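Local coordinates for protein isoprenyl transferase (Helicobacter pylori, PDB 2D2R) that probably condenses isopentenyl diphosphate with allylic diphosphates, using magnesium ions, to build the long undecaprenyl diphosphate chain, at residues L16-I21 with N182-D187; L188-G193 with F212-L217. All blocks are in the same frame, centred on the assembly; numbering follows the deposited sequence.

Contact 1. Residues L16-I21 with N182-D187; sequences LKHLAI and NLPEVD
Asp-187 receives two successive backbone amides on one carboxylate oxygen, those of Lys-17, just before strand 18-22, and of His-18, its first residue. Its OD2 accepts Lys-17 N at 2.8 Å from above the carboxylate plane and His-18 N at 2.9 Å on the anti lone pair. Here CG lies beside the residue's own backbone N (chi1 -63°), so that carboxylate and amide both face His-18: Asp-187 N donates to His-18 O at 2.9 Å, within the carbonyl plane. The imidazole of His-18 reaches the loop that precedes strand 188-191. His-18 ND1 donates to Pro-184 O at 2.9 Å, with the acceptor near the ring plane though the donor sits above the plane of that carbonyl. NE2 on the far side of the ring is hydrogen-bonded to Thr-64, so both ring nitrogens are engaged and the rotation of the imidazole is fixed. Val-186 CG2 lies over one face of the ring in a CH-pi contact, 3.8 Å from the centroid, while its CG1 branch meets Ala-20 CB at 4.0 Å. Lys-17 NZ turns to a salt bridge with Glu-61. Two amides converging on OD2 would probably favour an ionised Asp-187, and its three bonds to Lys-17 and His-18 tie the loop to the beginning of the strand.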
loop_
_atom_site.group_PDB
_atom_site.type_symbol
_atom_site.label_atom_id
_atom_site.label_comp_id
_atom_site.label_asym_id
_atom_site.label_seq_id
_atom_site.Cartn_x
_atom_site.Cartn_y
_atom_site.Cartn_z
ATOM N N LEU A 16 13.052 -6.658 12.423
ATOM C CA LEU A 16 13.204 -6.316 11.030
ATOM C C LEU A 16 13.722 -7.500 10.254
ATOM O O LEU A 16 14.892 -7.850 10.347
ATOM C CB LEU A 16 14.156 -5.151 10.870
ATOM C CG LEU A 16 14.397 -4.723 9.423
ATOM C CD1 LEU A 16 13.058 -4.393 8.786
ATOM C CD2 LEU A 16 15.319 -3.546 9.350
ATOM N N LYS A 17 12.852 -8.135 9.480
ATOM C CA LYS A 17 13.265 -9.278 8.698
ATOM C C LYS A 17 13.253 -9.013 7.198
ATOM O O LYS A 17 14.147 -9.466 6.482
ATOM C CB LYS A 17 12.382 -10.476 8.995
ATOM C CG LYS A 17 12.516 -10.983 10.403
ATOM C CD LYS A 17 11.667 -12.210 10.586
ATOM C CE LYS A 17 11.911 -12.893 11.933
ATOM N NZ LYS A 17 13.252 -13.572 12.040
ATOM N N HIS A 18 12.257 -8.264 6.721
ATOM C CA HIS A 18 12.138 -7.998 5.284
ATOM C C HIS A 18 12.062 -6.495 5.057
ATOM O O HIS A 18 11.115 -5.834 5.557
ATOM C CB HIS A 18 10.846 -8.673 4.775
ATOM C CG HIS A 18 10.628 -8.553 3.299
ATOM N ND1 HIS A 18 9.588 -9.190 2.646
ATOM C CD2 HIS A 18 11.318 -7.883 2.345
ATOM C CE1 HIS A 18 9.649 -8.906 1.354
ATOM N NE2 HIS A 18 10.688 -8.116 1.144
ATOM N N LEU A 19 13.045 -5.960 4.327
ATOM C CA LEU A 19 13.142 -4.546 3.993
ATOM C C LEU A 19 12.886 -4.466 2.503
ATOM O O LEU A 19 13.401 -5.286 1.744
ATOM C CB LEU A 19 14.538 -3.994 4.313
ATOM C CG LEU A 19 14.969 -2.610 3.774
ATOM C CD1 LEU A 19 14.086 -1.484 4.351
ATOM C CD2 LEU A 19 16.460 -2.317 4.158
ATOM N N ALA A 20 12.082 -3.487 2.081
ATOM C CA ALA A 20 11.755 -3.331 0.660
ATOM C C ALA A 20 12.078 -1.898 0.289
ATOM O O ALA A 20 11.831 -0.969 1.067
ATOM C CB ALA A 20 10.255 -3.600 0.428
ATOM N N ILE A 21 12.630 -1.692 -0.893
ATOM C CA ILE A 21 12.971 -0.343 -1.220
ATOM C C ILE A 21 12.570 0.093 -2.600
ATOM O O ILE A 21 12.782 -0.639 -3.560
ATOM C CB ILE A 21 14.513 -0.093 -1.085
ATOM C CG1 ILE A 21 15.018 -0.455 0.327
ATOM C CG2 ILE A 21 14.771 1.370 -1.398
ATOM C CD1 ILE A 21 16.558 -0.296 0.503
ATOM N N ASN A 182 6.169 -17.642 0.393
ATOM C CA ASN A 182 7.247 -18.130 1.250
ATOM C C ASN A 182 8.241 -17.066 1.720
ATOM O O ASN A 182 9.154 -17.375 2.482
ATOM C CB ASN A 182 8.018 -19.270 0.552
ATOM C CG ASN A 182 7.112 -20.399 0.096
ATOM O OD1 ASN A 182 6.190 -20.818 0.808
ATOM N ND2 ASN A 182 7.376 -20.902 -1.094
ATOM N N LEU A 183 8.108 -15.816 1.274
ATOM C CA LEU A 183 9.009 -14.802 1.805
ATOM C C LEU A 183 8.212 -14.222 2.983
ATOM O O LEU A 183 6.992 -14.350 3.028
ATOM C CB LEU A 183 9.284 -13.702 0.784
ATOM C CG LEU A 183 9.947 -14.148 -0.531
ATOM C CD1 LEU A 183 10.026 -12.940 -1.484
ATOM C CD2 LEU A 183 11.347 -14.733 -0.237
ATOM N N PRO A 184 8.885 -13.612 3.952
ATOM C CA PRO A 184 8.082 -13.059 5.048
ATOM C C PRO A 184 7.417 -11.770 4.533
ATOM O O PRO A 184 7.780 -11.249 3.478
ATOM C CB PRO A 184 9.101 -12.784 6.140
ATOM C CG PRO A 184 10.384 -12.522 5.396
ATOM C CD PRO A 184 10.326 -13.354 4.112
ATOM N N GLU A 185 6.445 -11.259 5.279
ATOM C CA GLU A 185 5.805 -10.037 4.845
ATOM C C GLU A 185 6.805 -8.901 5.001
ATOM O O GLU A 185 7.867 -9.022 5.664
ATOM C CB GLU A 185 4.540 -9.732 5.690
ATOM C CG GLU A 185 3.388 -10.730 5.488
ATOM C CD GLU A 185 2.855 -10.786 4.031
ATOM O OE1 GLU A 185 2.100 -9.880 3.605
ATOM O OE2 GLU A 185 3.167 -11.765 3.324
ATOM N N VAL A 186 6.488 -7.777 4.378
ATOM C CA VAL A 186 7.367 -6.633 4.478
ATOM C C VAL A 186 7.273 -5.937 5.838
ATOM O O VAL A 186 6.151 -5.632 6.290
ATOM C CB VAL A 186 7.048 -5.619 3.382
ATOM C CG1 VAL A 186 7.891 -4.367 3.615
ATOM C CG2 VAL A 186 7.318 -6.228 2.035
ATOM N N ASP A 187 8.416 -5.676 6.487
ATOM C CA ASP A 187 8.387 -4.983 7.771
ATOM C C ASP A 187 8.572 -3.477 7.661
ATOM O O ASP A 187 8.040 -2.720 8.479
ATOM C CB ASP A 187 9.477 -5.482 8.714
ATOM C CG ASP A 187 9.299 -6.930 9.074
ATOM O OD1 ASP A 187 8.284 -7.268 9.715
ATOM O OD2 ASP A 187 10.178 -7.746 8.688
#

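Contact 2. Residues L188-G193 with F212-L217; sequences LLLRTG and FFTPIL
Leu-189 O accepts Phe-212 N and Phe-212 O accepts Arg-191 N, both at 3.0 Å, joining parallel strands 188-191 and 210-213 at one border of the central sheet of this cis-prenyltransferase fold. Thr-214 N then reaches Arg-191 O at 3.1 Å, almost in line with the carbonyl. Further along, Gly-193 N bonds to Ile-216 O at 2.9 Å from above the carbonyl plane. Arg-191, a probable substrate-binding residue, rests its CB near Phe-213 CD1 and runs extended away from the neighbouring strand, where NH1 is hydrogen-bonded to Arg-197 O and Ser-199 OG. Phe-213 packs on Phe-213 of the second subunit. On the face carrying Leu-190 and Phe-212, Leu-190 CD1 touches Phe-212 CB at 3.7 Å; helix 223-236 lies against both and adds a cation-pi contact from Arg-236 to the Phe-212 ring. Leu-188 crosses the Phe-212 side chain at a slant, its CD1 only 3.4 Å from ring atom CD1. The Thr-192 and Thr-214 side chains run alongside each other, their CG2 methyls 3.9 Å apart; Thr-214 has OG1 anti to N (chi1 -172°), which turns its methyl against Thr-192. At the far end, Leu-217 CD2 comes within 3.9 Å of Gly-193 CA.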
loop_
_atom_site.group_PDB
_atom_site.type_symbol
_atom_site.label_atom_id
_atom_site.label_comp_id
_atom_site.label_asym_id
_atom_site.label_seq_id
_atom_site.Cartn_x
_atom_site.Cartn_y
_atom_site.Cartn_z
ATOM N N LEU A 188 9.346 -3.055 6.671
ATOM C CA LEU A 188 9.651 -1.656 6.507
ATOM C C LEU A 188 9.775 -1.440 5.013
ATOM O O LEU A 188 10.531 -2.140 4.350
ATOM C CB LEU A 188 10.967 -1.343 7.293
ATOM C CG LEU A 188 12.061 -0.330 6.944
ATOM C CD1 LEU A 188 11.541 0.912 6.284
ATOM C CD2 LEU A 188 12.921 0.005 8.144
ATOM N N LEU A 189 8.967 -0.536 4.468
ATOM C CA LEU A 189 8.983 -0.209 3.031
ATOM C C LEU A 189 9.544 1.196 2.938
ATOM O O LEU A 189 8.994 2.150 3.488
ATOM C CB LEU A 189 7.552 -0.259 2.436
ATOM C CG LEU A 189 7.470 0.252 0.996
ATOM C CD1 LEU A 189 8.364 -0.629 0.088
ATOM C CD2 LEU A 189 6.060 0.189 0.505
ATOM N N LEU A 190 10.700 1.312 2.303
ATOM C CA LEU A 190 11.362 2.606 2.193
ATOM C C LEU A 190 11.329 3.130 0.801
ATOM O O LEU A 190 11.497 2.355 -0.133
ATOM C CB LEU A 190 12.844 2.456 2.571
ATOM C CG LEU A 190 13.787 3.595 2.237
ATOM C CD1 LEU A 190 13.476 4.753 3.207
ATOM C CD2 LEU A 190 15.303 3.067 2.439
ATOM N N ARG A 191 11.101 4.430 0.654
ATOM C CA ARG A 191 11.140 5.042 -0.681
ATOM C C ARG A 191 12.082 6.244 -0.648
ATOM O O ARG A 191 11.918 7.177 0.148
ATOM C CB ARG A 191 9.746 5.489 -1.183
ATOM C CG ARG A 191 9.822 6.226 -2.510
ATOM C CD ARG A 191 8.515 6.303 -3.263
ATOM N NE ARG A 191 8.712 6.937 -4.556
ATOM C CZ ARG A 191 7.873 6.827 -5.568
ATOM N NH1 ARG A 191 6.743 6.108 -5.394
ATOM N NH2 ARG A 191 8.197 7.339 -6.771
ATOM N N THR A 192 13.113 6.192 -1.512
ATOM C CA THR A 192 14.067 7.272 -1.596
ATOM C C THR A 192 13.594 8.237 -2.698
ATOM O O THR A 192 12.579 7.979 -3.382
ATOM C CB THR A 192 15.493 6.685 -1.972
ATOM O OG1 THR A 192 15.406 6.079 -3.256
ATOM C CG2 THR A 192 15.922 5.607 -0.939
ATOM N N GLY A 193 14.292 9.366 -2.837
ATOM C CA GLY A 193 13.958 10.323 -3.869
ATOM C C GLY A 193 12.903 11.377 -3.619
ATOM O O GLY A 193 12.569 12.122 -4.526
ATOM N N PHE A 212 8.690 4.442 5.409
ATOM C CA PHE A 212 9.751 5.445 5.551
ATOM C C PHE A 212 9.988 6.126 4.228
ATOM O O PHE A 212 9.959 5.507 3.170
ATOM C CB PHE A 212 11.106 4.834 6.035
ATOM C CG PHE A 212 11.181 4.684 7.493
ATOM C CD1 PHE A 212 10.563 3.588 8.121
ATOM C CD2 PHE A 212 11.840 5.647 8.246
ATOM C CE1 PHE A 212 10.605 3.432 9.521
ATOM C CE2 PHE A 212 11.904 5.524 9.672
ATOM C CZ PHE A 212 11.293 4.418 10.297
ATOM N N PHE A 213 10.222 7.414 4.307
ATOM C CA PHE A 213 10.441 8.246 3.141
ATOM C C PHE A 213 11.680 9.144 3.359
ATOM O O PHE A 213 11.947 9.597 4.464
ATOM C CB PHE A 213 9.191 9.140 2.917
ATOM C CG PHE A 213 7.947 8.348 2.685
ATOM C CD1 PHE A 213 7.668 7.790 1.440
ATOM C CD2 PHE A 213 7.103 8.066 3.739
ATOM C CE1 PHE A 213 6.558 6.955 1.240
ATOM C CE2 PHE A 213 6.012 7.238 3.558
ATOM C CZ PHE A 213 5.744 6.688 2.310
ATOM N N THR A 214 12.461 9.349 2.310
ATOM C CA THR A 214 13.598 10.232 2.403
ATOM C C THR A 214 13.839 10.870 1.059
ATOM O O THR A 214 13.728 10.230 0.024
ATOM C CB THR A 214 14.894 9.495 2.832
ATOM O OG1 THR A 214 15.926 10.486 3.085
ATOM C CG2 THR A 214 15.386 8.512 1.679
ATOM N N PRO A 215 14.177 12.170 1.063
ATOM C CA PRO A 215 14.479 12.996 -0.107
ATOM C C PRO A 215 15.797 12.591 -0.709
ATOM O O PRO A 215 16.055 12.832 -1.902
ATOM C CB PRO A 215 14.573 14.393 0.474
ATOM C CG PRO A 215 15.062 14.155 1.771
ATOM C CD PRO A 215 14.223 12.995 2.265
ATOM N N ILE A 216 16.638 11.967 0.104
ATOM C CA ILE A 216 17.942 11.553 -0.422
ATOM C C ILE A 216 17.717 10.779 -1.716
ATOM O O ILE A 216 16.898 9.823 -1.760
ATOM C CB ILE A 216 18.675 10.664 0.569
ATOM C CG1 ILE A 216 18.835 11.423 1.900
ATOM C CG2 ILE A 216 20.032 10.242 -0.044
ATOM C CD1 ILE A 216 19.304 10.559 3.044
ATOM N N LEU A 217 18.415 11.170 -2.773
ATOM C CA LEU A 217 18.266 10.472 -4.044
ATOM C C LEU A 217 18.932 9.110 -3.910
ATOM O O LEU A 217 19.851 8.967 -3.083
ATOM C CB LEU A 217 18.906 11.262 -5.174
ATOM C CG LEU A 217 18.291 12.631 -5.419
ATOM C CD1 LEU A 217 18.882 13.237 -6.690
ATOM C CD2 LEU A 217 16.760 12.515 -5.565
#

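Contact 1 and contact 2 follow one another along the chain: the loop 182-187 of the first runs directly into strand 188-191 of the second. Their centres are 16 Å apart. Both belong to the same parallel sheet, in which strand 188-191 lies between strands 18-22 and 210-213, the last being outermost within the chain. The two meet through the backbone, where Ala-20 probably hydrogen-bonds to Leu-188 and Leu-190, and helix 223-236 packs on side chains from both. Contact 1 thus joins the loop leading into strand 188-191 to strand 18-22, the first of the chain, and contact 2 adds the last strand and carries Arg-191 toward the probable substrate site near Asp-24.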